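Local atomic coordinates of uncharacterized HTH-type transcriptional regulator yydK (Bacillus subtilis subsp. subtilis, PDB entry 3BWG), a protein that probably binds DNA and regulates transcription as a member of the GntR family, with a winged helix-turn-helix region joined to a UTRA domain. Residues E15-I18 / Q22-Q25; L5-I10 / L50-Q55; V31-M36 / V41-I46; H163-R166 / K172-F175; S79-Q84 / S176-H181. One frame throughout, in Å; residues are numbered along the deposited sequence.

Interaction 1: E15-I18 / Q22-Q25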
# COMPACT_ATOMS: atom_id res chain seq x y z
N GLU B 15 13.29 -3.87 -17.75
CA GLU B 15 11.82 -3.94 -17.69
C GLU B 15 11.18 -4.53 -18.94
O GLU B 15 10.37 -5.42 -18.82
CB GLU B 15 11.23 -2.56 -17.44
CG GLU B 15 11.07 -2.23 -15.97
CD GLU B 15 11.02 -0.74 -15.70
OE1 GLU B 15 11.49 0.06 -16.56
OE2 GLU B 15 10.52 -0.36 -14.62
N THR B 16 11.55 -4.00 -20.12
CA THR B 16 11.11 -4.53 -21.43
C THR B 16 11.41 -6.02 -21.61
O THR B 16 10.56 -6.79 -22.09
CB THR B 16 11.79 -3.77 -22.62
OG1 THR B 16 11.42 -2.39 -22.58
CG2 THR B 16 11.39 -4.37 -24.00
N TYR B 17 12.63 -6.41 -21.25
CA TYR B 17 13.02 -7.81 -21.24
C TYR B 17 12.07 -8.68 -20.36
O TYR B 17 11.71 -9.79 -20.75
CB TYR B 17 14.47 -7.95 -20.78
CG TYR B 17 14.92 -9.38 -20.64
CD1 TYR B 17 14.67 -10.11 -19.46
CD2 TYR B 17 15.57 -10.04 -21.71
CE1 TYR B 17 15.07 -11.44 -19.32
CE2 TYR B 17 15.98 -11.37 -21.59
CZ TYR B 17 15.72 -12.07 -20.39
OH TYR B 17 16.12 -13.37 -20.26
N ILE B 18 11.70 -8.14 -19.19
CA ILE B 18 10.79 -8.80 -18.24
C ILE B 18 9.39 -9.03 -18.86
O ILE B 18 8.86 -10.16 -18.84
CB ILE B 18 10.71 -7.98 -16.89
CG1 ILE B 18 11.93 -8.25 -16.00
CG2 ILE B 18 9.43 -8.26 -16.12
CD1 ILE B 18 12.09 -7.27 -14.80
N GLN B 22 7.68 -12.40 -20.59
CA GLN B 22 6.54 -12.63 -19.70
C GLN B 22 6.95 -13.21 -18.34
O GLN B 22 6.31 -14.13 -17.84
CB GLN B 22 5.51 -13.57 -20.34
CG GLN B 22 4.78 -13.03 -21.56
CD GLN B 22 3.80 -14.05 -22.12
OE1 GLN B 22 2.70 -14.23 -21.56
NE2 GLN B 22 4.17 -14.72 -23.20
N LEU B 23 8.04 -12.71 -17.77
CA LEU B 23 8.52 -13.20 -16.48
C LEU B 23 7.55 -12.85 -15.33
O LEU B 23 7.00 -11.76 -15.28
CB LEU B 23 9.93 -12.68 -16.17
CG LEU B 23 11.06 -13.05 -17.15
CD1 LEU B 23 12.39 -12.50 -16.66
CD2 LEU B 23 11.14 -14.58 -17.36
N GLN B 24 7.33 -13.80 -14.43
CA GLN B 24 6.49 -13.54 -13.27
C GLN B 24 7.34 -13.46 -12.02
O GLN B 24 8.52 -13.79 -12.04
CB GLN B 24 5.35 -14.55 -13.12
CG GLN B 24 5.76 -16.01 -13.06
CD GLN B 24 4.54 -16.96 -12.86
OE1 GLN B 24 3.41 -16.51 -12.62
NE2 GLN B 24 4.79 -18.28 -12.96
N GLN B 25 6.72 -13.02 -10.92
CA GLN B 25 7.37 -12.92 -9.63
C GLN B 25 8.16 -14.17 -9.24
O GLN B 25 7.62 -15.27 -9.32
CB GLN B 25 6.32 -12.61 -8.58
CG GLN B 25 6.84 -12.37 -7.20
CD GLN B 25 5.71 -12.08 -6.29
OE1 GLN B 25 5.01 -13.00 -5.83
NE2 GLN B 25 5.43 -10.82 -6.09
O HOH W 1 5.91 -10.06 -17.23

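Interaction 2: L5-I10 / L50-Q55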
# COMPACT_ATOMS: atom_id res chain seq x y z
N LEU B 5 20.19 9.07 -17.29
CA LEU B 5 21.57 8.69 -17.60
C LEU B 5 21.59 7.27 -18.19
O LEU B 5 20.52 6.73 -18.51
CB LEU B 5 22.48 8.84 -16.37
CG LEU B 5 22.66 10.21 -15.66
CD1 LEU B 5 22.60 11.43 -16.60
CD2 LEU B 5 21.69 10.40 -14.50
N LYS B 6 22.78 6.67 -18.34
CA LYS B 6 22.92 5.32 -18.91
C LYS B 6 22.26 4.23 -18.03
O LYS B 6 21.73 3.24 -18.54
CB LYS B 6 24.40 4.98 -19.15
CG LYS B 6 24.65 3.66 -19.88
CD LYS B 6 24.08 3.69 -21.29
CE LYS B 6 24.95 2.93 -22.28
NZ LYS B 6 24.79 3.52 -23.64
N TYR B 7 22.30 4.43 -16.72
CA TYR B 7 21.68 3.52 -15.79
C TYR B 7 20.14 3.57 -15.90
O TYR B 7 19.47 2.56 -15.59
CB TYR B 7 22.22 3.75 -14.36
CG TYR B 7 21.62 4.92 -13.62
CD1 TYR B 7 22.21 6.20 -13.66
CD2 TYR B 7 20.47 4.76 -12.85
CE1 TYR B 7 21.64 7.28 -12.97
CE2 TYR B 7 19.89 5.81 -12.17
CZ TYR B 7 20.46 7.07 -12.23
OH TYR B 7 19.84 8.09 -11.53
N GLN B 8 19.58 4.69 -16.37
CA GLN B 8 18.13 4.80 -16.65
C GLN B 8 17.71 4.06 -17.93
O GLN B 8 16.69 3.38 -17.93
CB GLN B 8 17.66 6.27 -16.73
CG GLN B 8 16.13 6.48 -17.07
CD GLN B 8 15.82 6.90 -18.54
OE1 GLN B 8 16.35 7.89 -19.06
NE2 GLN B 8 14.91 6.15 -19.18
N GLN B 9 18.48 4.21 -19.01
CA GLN B 9 18.17 3.48 -20.25
C GLN B 9 18.23 1.95 -20.06
O GLN B 9 17.34 1.23 -20.52
CB GLN B 9 19.05 3.96 -21.43
CG GLN B 9 18.86 3.19 -22.79
CD GLN B 9 17.39 3.13 -23.32
OE1 GLN B 9 16.52 3.93 -22.94
NE2 GLN B 9 17.13 2.17 -24.20
N ILE B 10 19.27 1.48 -19.36
CA ILE B 10 19.47 0.06 -19.07
C ILE B 10 18.30 -0.47 -18.22
O ILE B 10 17.72 -1.52 -18.53
CB ILE B 10 20.81 -0.21 -18.32
CG1 ILE B 10 22.07 0.32 -19.07
CG2 ILE B 10 20.92 -1.70 -17.93
CD1 ILE B 10 22.23 -0.12 -20.48
N LEU B 50 20.32 -1.82 -11.26
CA LEU B 50 19.67 -2.73 -10.36
C LEU B 50 19.08 -2.00 -9.16
O LEU B 50 17.98 -2.37 -8.74
CB LEU B 50 20.59 -3.90 -9.98
CG LEU B 50 21.04 -4.77 -11.18
CD1 LEU B 50 22.07 -5.78 -10.75
CD2 LEU B 50 19.86 -5.45 -11.86
N GLU B 51 19.74 -0.95 -8.62
CA GLU B 51 19.14 -0.21 -7.46
C GLU B 51 17.85 0.48 -7.86
O GLU B 51 16.84 0.35 -7.16
CB GLU B 51 20.05 0.85 -6.83
CG GLU B 51 21.54 0.68 -7.04
CD GLU B 51 22.19 -0.30 -6.07
OE1 GLU B 51 23.17 0.12 -5.37
OE2 GLU B 51 21.73 -1.48 -6.04
N LEU B 52 17.89 1.22 -8.96
CA LEU B 52 16.70 1.87 -9.49
C LEU B 52 15.50 0.93 -9.55
O LEU B 52 14.44 1.24 -9.01
CB LEU B 52 16.97 2.47 -10.87
CG LEU B 52 15.87 3.31 -11.55
CD1 LEU B 52 15.32 4.38 -10.61
CD2 LEU B 52 16.44 3.93 -12.83
N LEU B 53 15.67 -0.21 -10.24
CA LEU B 53 14.64 -1.24 -10.39
C LEU B 53 14.09 -1.77 -9.07
O LEU B 53 12.88 -2.03 -8.95
CB LEU B 53 15.23 -2.41 -11.16
CG LEU B 53 14.92 -2.66 -12.63
CD1 LEU B 53 14.10 -1.55 -13.30
CD2 LEU B 53 16.21 -2.95 -13.33
N GLU B 54 14.99 -1.94 -8.10
CA GLU B 54 14.66 -2.51 -6.82
C GLU B 54 13.78 -1.54 -6.04
O GLU B 54 12.73 -1.93 -5.55
CB GLU B 54 15.95 -2.84 -6.05
CG GLU B 54 15.71 -3.38 -4.66
CD GLU B 54 16.69 -4.49 -4.28
OE1 GLU B 54 17.83 -4.49 -4.84
OE2 GLU B 54 16.33 -5.35 -3.41
N GLN B 55 14.19 -0.27 -5.96
CA GLN B 55 13.37 0.77 -5.32
C GLN B 55 12.07 1.03 -6.10
O GLN B 55 11.08 1.48 -5.53
CB GLN B 55 14.18 2.05 -5.09
CG GLN B 55 14.49 2.86 -6.33
CD GLN B 55 15.76 3.69 -6.20
OE1 GLN B 55 16.56 3.51 -5.27
NE2 GLN B 55 15.97 4.60 -7.15

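Interaction 3: V31-M36 / V41-I46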
# COMPACT_ATOMS: atom_id res chain seq x y z
N VAL B 31 22.39 -13.01 -14.68
CA VAL B 31 23.38 -12.70 -13.66
C VAL B 31 24.19 -11.44 -14.03
O VAL B 31 24.25 -11.07 -15.19
CB VAL B 31 24.25 -13.97 -13.37
CG1 VAL B 31 25.37 -14.17 -14.42
CG2 VAL B 31 24.80 -13.94 -11.98
N LEU B 32 24.79 -10.76 -13.05
CA LEU B 32 25.52 -9.50 -13.30
C LEU B 32 26.36 -9.50 -14.60
O LEU B 32 26.21 -8.60 -15.43
CB LEU B 32 26.44 -9.17 -12.11
CG LEU B 32 26.38 -7.76 -11.49
CD1 LEU B 32 27.25 -7.67 -10.23
CD2 LEU B 32 26.74 -6.64 -12.44
N GLU B 33 27.24 -10.48 -14.74
CA GLU B 33 28.16 -10.54 -15.86
C GLU B 33 27.44 -10.66 -17.21
O GLU B 33 27.95 -10.21 -18.22
CB GLU B 33 29.18 -11.68 -15.68
CG GLU B 33 30.39 -11.33 -14.77
CD GLU B 33 31.56 -10.59 -15.49
OE1 GLU B 33 32.49 -10.13 -14.78
OE2 GLU B 33 31.56 -10.46 -16.74
N THR B 34 26.24 -11.26 -17.21
CA THR B 34 25.42 -11.38 -18.44
C THR B 34 24.84 -10.03 -18.86
O THR B 34 24.84 -9.67 -20.04
CB THR B 34 24.31 -12.42 -18.26
OG1 THR B 34 24.92 -13.66 -17.87
CG2 THR B 34 23.52 -12.64 -19.57
N LEU B 35 24.38 -9.28 -17.87
CA LEU B 35 23.86 -7.94 -18.07
C LEU B 35 24.94 -6.98 -18.54
O LEU B 35 24.72 -6.23 -19.49
CB LEU B 35 23.19 -7.42 -16.79
CG LEU B 35 22.01 -8.26 -16.29
CD1 LEU B 35 21.55 -7.79 -14.87
CD2 LEU B 35 20.86 -8.27 -17.34
N MSE B 36 26.10 -7.01 -17.88
CA MSE B 36 27.24 -6.23 -18.33
C MSE B 36 27.51 -6.50 -19.79
O MSE B 36 27.59 -5.58 -20.59
CB MSE B 36 28.49 -6.55 -17.53
CG MSE B 36 28.47 -5.96 -16.15
SE MSE B 36 29.94 -6.75 -15.17
CE MSE B 36 29.07 -7.97 -14.00
N VAL B 41 28.53 -2.50 -20.60
CA VAL B 41 28.67 -1.44 -19.61
C VAL B 41 29.46 -1.95 -18.40
O VAL B 41 29.74 -3.15 -18.27
CB VAL B 41 27.26 -0.85 -19.14
CG1 VAL B 41 26.70 0.17 -20.17
CG2 VAL B 41 26.26 -1.93 -18.85
N SER B 42 29.83 -1.03 -17.52
CA SER B 42 30.52 -1.41 -16.31
C SER B 42 29.69 -2.26 -15.33
O SER B 42 28.45 -2.31 -15.41
CB SER B 42 31.05 -0.19 -15.59
OG SER B 42 32.33 -0.53 -15.08
N LYS B 43 30.40 -2.92 -14.41
CA LYS B 43 29.77 -3.56 -13.26
C LYS B 43 29.02 -2.50 -12.49
O LYS B 43 27.90 -2.73 -12.06
CB LYS B 43 30.82 -4.25 -12.38
CG LYS B 43 30.29 -4.86 -11.04
CD LYS B 43 31.28 -5.89 -10.46
CE LYS B 43 31.20 -7.24 -11.23
NZ LYS B 43 32.52 -7.92 -11.41
N SER B 44 29.64 -1.33 -12.33
CA SER B 44 29.06 -0.22 -11.56
C SER B 44 27.80 0.36 -12.24
O SER B 44 26.87 0.82 -11.56
CB SER B 44 30.11 0.87 -11.38
OG SER B 44 29.49 2.11 -11.12
N THR B 45 27.78 0.38 -13.57
CA THR B 45 26.64 0.86 -14.32
C THR B 45 25.48 -0.10 -14.12
O THR B 45 24.35 0.33 -13.83
CB THR B 45 27.00 1.07 -15.83
OG1 THR B 45 27.98 2.10 -15.93
CG2 THR B 45 25.77 1.49 -16.65
N ILE B 46 25.74 -1.40 -14.20
CA ILE B 46 24.69 -2.39 -13.94
C ILE B 46 24.17 -2.32 -12.49
O ILE B 46 22.98 -2.40 -12.26
CB ILE B 46 25.09 -3.85 -14.33
CG1 ILE B 46 25.26 -3.99 -15.86
CG2 ILE B 46 24.05 -4.85 -13.86
CD1 ILE B 46 23.95 -3.75 -16.70
O HOH W 2 33.60 -7.89 -14.31

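Interaction 4: H163-R166 / K172-F175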
# COMPACT_ATOMS: atom_id res chain seq x y z
N HIS B 163 0.08 15.12 -13.49
CA HIS B 163 0.93 15.44 -14.62
C HIS B 163 1.19 16.93 -14.78
O HIS B 163 2.34 17.30 -14.96
CB HIS B 163 0.45 14.84 -15.95
CG HIS B 163 1.42 15.09 -17.08
ND1 HIS B 163 2.54 14.31 -17.27
CD2 HIS B 163 1.48 16.07 -18.01
CE1 HIS B 163 3.23 14.78 -18.30
NE2 HIS B 163 2.61 15.86 -18.76
N TYR B 164 0.16 17.78 -14.70
CA TYR B 164 0.32 19.23 -14.85
C TYR B 164 1.14 19.80 -13.70
O TYR B 164 1.97 20.70 -13.87
CB TYR B 164 -1.05 19.92 -14.95
CG TYR B 164 -1.08 21.40 -14.60
CD1 TYR B 164 -0.53 22.39 -15.46
CD2 TYR B 164 -1.68 21.83 -13.39
CE1 TYR B 164 -0.56 23.78 -15.10
CE2 TYR B 164 -1.72 23.18 -13.02
CZ TYR B 164 -1.17 24.16 -13.87
OH TYR B 164 -1.27 25.51 -13.46
N ILE B 165 0.88 19.27 -12.51
CA ILE B 165 1.50 19.72 -11.29
C ILE B 165 3.00 19.54 -11.38
O ILE B 165 3.72 20.47 -11.04
CB ILE B 165 0.88 19.00 -10.08
CG1 ILE B 165 -0.57 19.49 -9.96
CG2 ILE B 165 1.71 19.25 -8.79
CD1 ILE B 165 -1.32 18.99 -8.75
N ARG B 166 3.43 18.38 -11.86
CA ARG B 166 4.84 18.02 -11.97
C ARG B 166 5.42 18.80 -13.14
O ARG B 166 6.37 19.57 -12.96
CB ARG B 166 5.04 16.51 -12.22
CG ARG B 166 4.65 15.54 -11.07
CD ARG B 166 4.87 14.03 -11.51
NE ARG B 166 3.65 13.32 -11.98
CZ ARG B 166 3.43 12.85 -13.24
NH1 ARG B 166 4.34 13.01 -14.21
NH2 ARG B 166 2.29 12.22 -13.52
N LYS B 172 7.20 19.18 -6.82
CA LYS B 172 7.74 17.87 -6.53
C LYS B 172 6.80 17.21 -5.53
O LYS B 172 6.68 17.63 -4.37
CB LYS B 172 9.18 17.99 -5.99
CG LYS B 172 10.10 18.87 -6.85
CD LYS B 172 10.43 18.19 -8.21
CE LYS B 172 10.65 19.23 -9.33
NZ LYS B 172 11.72 20.24 -9.02
N ILE B 173 6.11 16.19 -6.02
CA ILE B 173 5.08 15.47 -5.28
C ILE B 173 5.75 14.42 -4.38
O ILE B 173 6.55 13.61 -4.84
CB ILE B 173 4.06 14.85 -6.28
CG1 ILE B 173 3.47 15.98 -7.17
CG2 ILE B 173 3.02 13.95 -5.54
CD1 ILE B 173 2.28 15.60 -8.13
N GLY B 174 5.44 14.44 -3.09
CA GLY B 174 6.11 13.55 -2.15
C GLY B 174 5.12 12.54 -1.60
O GLY B 174 4.34 11.95 -2.35
N PHE B 175 5.14 12.36 -0.27
CA PHE B 175 4.39 11.29 0.35
C PHE B 175 2.89 11.58 0.39
O PHE B 175 2.46 12.74 0.26
CB PHE B 175 4.96 10.99 1.73
CG PHE B 175 4.90 12.17 2.68
CD1 PHE B 175 3.82 12.34 3.53
CD2 PHE B 175 5.97 13.08 2.76
CE1 PHE B 175 3.77 13.42 4.43
CE2 PHE B 175 5.93 14.17 3.66
CZ PHE B 175 4.83 14.35 4.48

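Interaction 5: S79-Q84 / S176-H181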
# COMPACT_ATOMS: atom_id res chain seq x y z
N SER B 79 -3.04 0.01 -9.17
CA SER B 79 -2.08 0.28 -8.15
C SER B 79 -2.66 1.27 -7.12
O SER B 79 -2.97 2.42 -7.42
CB SER B 79 -0.79 0.80 -8.79
OG SER B 79 0.06 1.21 -7.74
N LEU B 80 -2.89 0.79 -5.92
CA LEU B 80 -3.51 1.63 -4.91
C LEU B 80 -2.64 2.86 -4.62
O LEU B 80 -3.16 3.98 -4.50
CB LEU B 80 -3.76 0.81 -3.66
CG LEU B 80 -4.45 1.47 -2.46
CD1 LEU B 80 -5.91 1.80 -2.71
CD2 LEU B 80 -4.28 0.54 -1.30
N LEU B 81 -1.32 2.67 -4.55
CA LEU B 81 -0.38 3.76 -4.32
C LEU B 81 0.15 4.31 -5.65
O LEU B 81 0.65 3.55 -6.48
CB LEU B 81 0.80 3.29 -3.40
CG LEU B 81 0.38 2.68 -2.02
CD1 LEU B 81 1.58 2.27 -1.16
CD2 LEU B 81 -0.53 3.62 -1.20
N SER B 82 0.03 5.61 -5.86
CA SER B 82 0.35 6.24 -7.14
C SER B 82 1.86 6.32 -7.34
O SER B 82 2.58 6.71 -6.42
CB SER B 82 -0.20 7.68 -7.20
OG SER B 82 -1.47 7.78 -6.57
N ASN B 83 2.32 5.95 -8.53
CA ASN B 83 3.68 6.26 -9.00
C ASN B 83 4.79 5.63 -8.15
O ASN B 83 5.60 6.35 -7.55
CB ASN B 83 3.90 7.80 -9.06
CG ASN B 83 3.24 8.45 -10.28
OD1 ASN B 83 2.02 8.40 -10.46
ND2 ASN B 83 4.05 9.09 -11.12
N GLN B 84 4.83 4.29 -8.12
CA GLN B 84 5.81 3.55 -7.30
C GLN B 84 6.27 2.22 -7.90
O GLN B 84 6.30 2.05 -9.12
CB GLN B 84 5.25 3.30 -5.90
CG GLN B 84 5.28 4.51 -4.99
CD GLN B 84 4.22 4.43 -3.94
OE1 GLN B 84 4.14 3.44 -3.21
NE2 GLN B 84 3.37 5.46 -3.85
N SER B 176 2.11 10.51 0.56
CA SER B 176 0.68 10.61 0.70
C SER B 176 0.18 9.62 1.77
O SER B 176 0.73 8.55 1.96
CB SER B 176 -0.03 10.28 -0.64
OG SER B 176 0.52 9.09 -1.14
N ASP B 177 -0.92 10.00 2.41
CA ASP B 177 -1.67 9.14 3.31
C ASP B 177 -3.03 8.77 2.72
O ASP B 177 -3.77 9.66 2.30
CB ASP B 177 -1.83 9.89 4.64
CG ASP B 177 -0.45 10.29 5.25
OD1 ASP B 177 0.51 9.48 5.18
OD2 ASP B 177 -0.32 11.42 5.74
N LEU B 178 -3.38 7.47 2.70
CA LEU B 178 -4.72 7.03 2.25
C LEU B 178 -5.47 6.37 3.39
O LEU B 178 -4.88 5.55 4.11
CB LEU B 178 -4.65 6.04 1.07
CG LEU B 178 -4.37 6.52 -0.36
CD1 LEU B 178 -3.02 7.33 -0.43
CD2 LEU B 178 -4.37 5.39 -1.39
N PHE B 179 -6.74 6.78 3.55
CA PHE B 179 -7.70 6.29 4.52
C PHE B 179 -8.83 5.60 3.76
O PHE B 179 -9.46 6.20 2.86
CB PHE B 179 -8.19 7.44 5.41
CG PHE B 179 -7.04 8.17 6.11
CD1 PHE B 179 -6.45 7.61 7.23
CD2 PHE B 179 -6.51 9.35 5.59
CE1 PHE B 179 -5.36 8.25 7.87
CE2 PHE B 179 -5.44 9.99 6.17
CZ PHE B 179 -4.86 9.44 7.33
N LEU B 180 -9.00 4.30 4.03
CA LEU B 180 -9.92 3.41 3.30
C LEU B 180 -11.09 2.99 4.16
O LEU B 180 -10.91 2.58 5.30
CB LEU B 180 -9.18 2.16 2.81
CG LEU B 180 -8.27 2.22 1.57
CD1 LEU B 180 -6.96 2.95 1.80
CD2 LEU B 180 -7.96 0.82 1.14
N HIS B 181 -12.30 3.10 3.59
CA HIS B 181 -13.54 2.79 4.26
C HIS B 181 -14.36 1.95 3.29
O HIS B 181 -14.28 2.15 2.08
CB HIS B 181 -14.33 4.07 4.66
CG HIS B 181 -13.49 5.12 5.34
ND1 HIS B 181 -12.82 6.10 4.63
CD2 HIS B 181 -13.25 5.38 6.65
CE1 HIS B 181 -12.17 6.89 5.48
NE2 HIS B 181 -12.40 6.47 6.71

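Interaction 1: E15-I18 / Q22-Q25
A Schellman motif closes the first helix of the GntR-type winged-helix domain, where Ile18 in the last turn of helix 6-20 meets Leu23 just beyond its end. Gln22, the first residue to leave helical geometry, has a positive phi of 48°, and this reverses the chain so that Leu23 folds back over the helix. The backbone N of Leu23 donates to Ile18 O at 2.9 Å, the bond that defines the motif. Gln22 N lies nearly as close to the same oxygen but is poorly directed for a bond. One water donates to Leu23 O at 2.8 Å and, weakly, to Ile18 O, so it spans the two carbonyls. The hydrophobic half of the cap is made by Leu23, whose CB bond points toward the helix; its CD1 lies 4.3 Å from Ile18 CG1. Val69 of strand 66-69 touches both Ile18 and Leu23, which ties the helix end to the small two-stranded sheet. Tyr17, whose ring also stacks with His21, holds CG anti to its own backbone N (chi1 176°), and this swings the ring outward along the helix until CE1 meets Leu23 CD1 obliquely at 3.9 Å.

Interaction 2: L5-I10 / L50-Q55
Tyr7, in the first turn of helix 6-20, meets Leu52 of helix 43-55 through ring atoms CD2 and CE2. Its CG sits between the backbone N and the carbonyl carbon (chi1 79°), a crowded position that turns the phenol toward the second helix although the bond to CB does not itself point there. These two neighbouring ring atoms share a single methyl: CE2 is 4.0 Å and CD2 4.1 Å from Leu52 CD2, which approaches the ring obliquely. The two side chains cross at about a right angle. In the GntR-type winged-helix domain this joins the start of the first helix to the last turn of the helix that begins within the predicted helix-turn-helix motif. The backbone carbonyl of Tyr7 is also tied to that helix, accepting a hydrogen bond from the hydroxyl of Ser49. At Gln8 the backbone does the touching, with CA 4.3 Å from Leu52 CD2, while the amide end leads away and its OE1 takes a weak hydrogen bond from Met4 N. Farther along, Ile10 turns to Ile46 and Ser49 one to two turns earlier on the partner helix. Leu52 itself also touches Ala11, one residue beyond Ile10.

Interaction 3: V31-M36 / V41-I46
Ile46 and Leu32 meet at the tight centre of the predicted helix-turn-helix, where helix 32-39 packs on the first turn of helix 43-55. Leu32 CD2 lies 3.5 Å from Ile46 CG2 as the two side chains slide past each other in opposite directions. The other branch of Ile46 is wedged against Leu35 and Met36: CD1 is 3.7 Å from Leu35 CB, and CG1 is 3.8 Å from Met36 CG. An alanine at Ile46 lacks both branches and would probably leave a gap between Leu32, Leu35 and Met36 where those branches now pack. The turn is tied by the backbone, Val41 N donating to Met36 O at 3.2 Å. Met36, present as selenomethionine, bends at chi3 (-106°) and carries its end obliquely across Lys43, with CE 3.6 Å from Lys43 CE. The outer rim is looser and wetter. Glu33 OE1 and Lys43 NZ stay 4.0 Å apart, beyond a salt bridge, and a water mediates by donating to the carboxylate and accepting from the ammonium at 3.1 Å. The apolar core, rather than this charge pair, therefore appears to set the spacing of the two helices, while the lysine's methylene chain adds packing and its charged end remains hydrated.

Interaction 4: H163-R166 / K172-F175
Ile173 carries CG1 anti to its carbonyl carbon (chi1 -56°) and extends it at chi2 (-173°), which carries CD1 to the helix, where it touches both Ile165 and Arg166. On the helix, CG2 is the branch of Ile165 that meets the strand, 3.8 Å from Ile173 CD1. The two isoleucines cross at about a right angle. Arg166 comes in from the next position with the aliphatic part of its chain: CG also lies 3.8 Å from Ile173 CD1, so one methyl is gripped by two consecutive helix residues. Ile165 CG2 and Arg166 CG are each 4.1 Å from Ile173 CG1 as well. In the UTRA domain this contact lays helix 161-167 against the beginning of strand 173-184, an outermost strand of the chain's six-stranded antiparallel sheet. Phe216 of strand 215-224 touches both isoleucines and continues the apolar cluster across the sheet. An alanine in place of Ile173 would be likely to open a gap beneath the helix, leaving Ile165 CG2 and the CG methylene of Arg166 without their shared partner. Past CG the arginine bends and turns back over its own helix. One face of the guanidinium group there lies over His163 CA, which is 3.7 Å above its plane and offset toward the rim.

Interaction 5: S79-Q84 / S176-H181
Leu178 CD2 is the methyl on which the contact turns, for both Leu80 and Leu81 reach it. Leu178 CD2 lies 3.6 Å from Leu80 O and 4.1 Å from Leu80 CG; Leu81 CD2 is 4.2 Å from the same Leu178 CD2. Leu80 and Leu178 slide past each other in opposite directions. Leu80 places CG anti to its backbone N (chi1 -178°), which carries the branched end across to the strand, where its CD2 is also 4.4 Å from Leu180 CD2. No hydrogen bond joins the two segments; buried leucine side chains make most of the contact. Leu178 and Leu180, two residues apart on the strand, both direct their CB bonds toward the 79-84 segment. That segment starts on the last residue of the short strand 78-79 and runs on as a loop toward strand 95-105, so the contact sets this loop on strand 173-184 of the UTRA sheet. Within 79-84, Ser79 OG donates to Leu81 O at 2.7 Å, tilted 30° from the carbonyl plane, and Gln84 NE2 to Ser82 O at 3.0 Å. Phe230 and Val232 of strand 230-234 touch Leu80 and Leu81, respectively. Residues 176-180 pair antiparallel with a strand of the second subunit, continuing the sheet across the interface, and Asp177 forms a salt bridge with Arg70 of that subunit.

How the interactions relate
Interactions 1, 2 and 3 lie in the probable DNA-binding region; 1 and 2 share helix 6-20, 2 and 3 helix 43-55. Interaction 2 spans residues 5 to 55 and encloses both others, which follow in series; the centres of 2 and 3 lie about 12 Å apart, with Lys6 packing on Val41, and Glu15 meets Leu53 between 1 and 2. Interactions 4 and 5 share UTRA strand 173-184, which pairs with a strand of the second subunit; their centres lie about 15 Å apart. The centres of interactions 3 and 4 are about 33 Å apart, whereas interactions 1 and 2 approach interaction 5 within about 7 and 5 Å at nearest atoms.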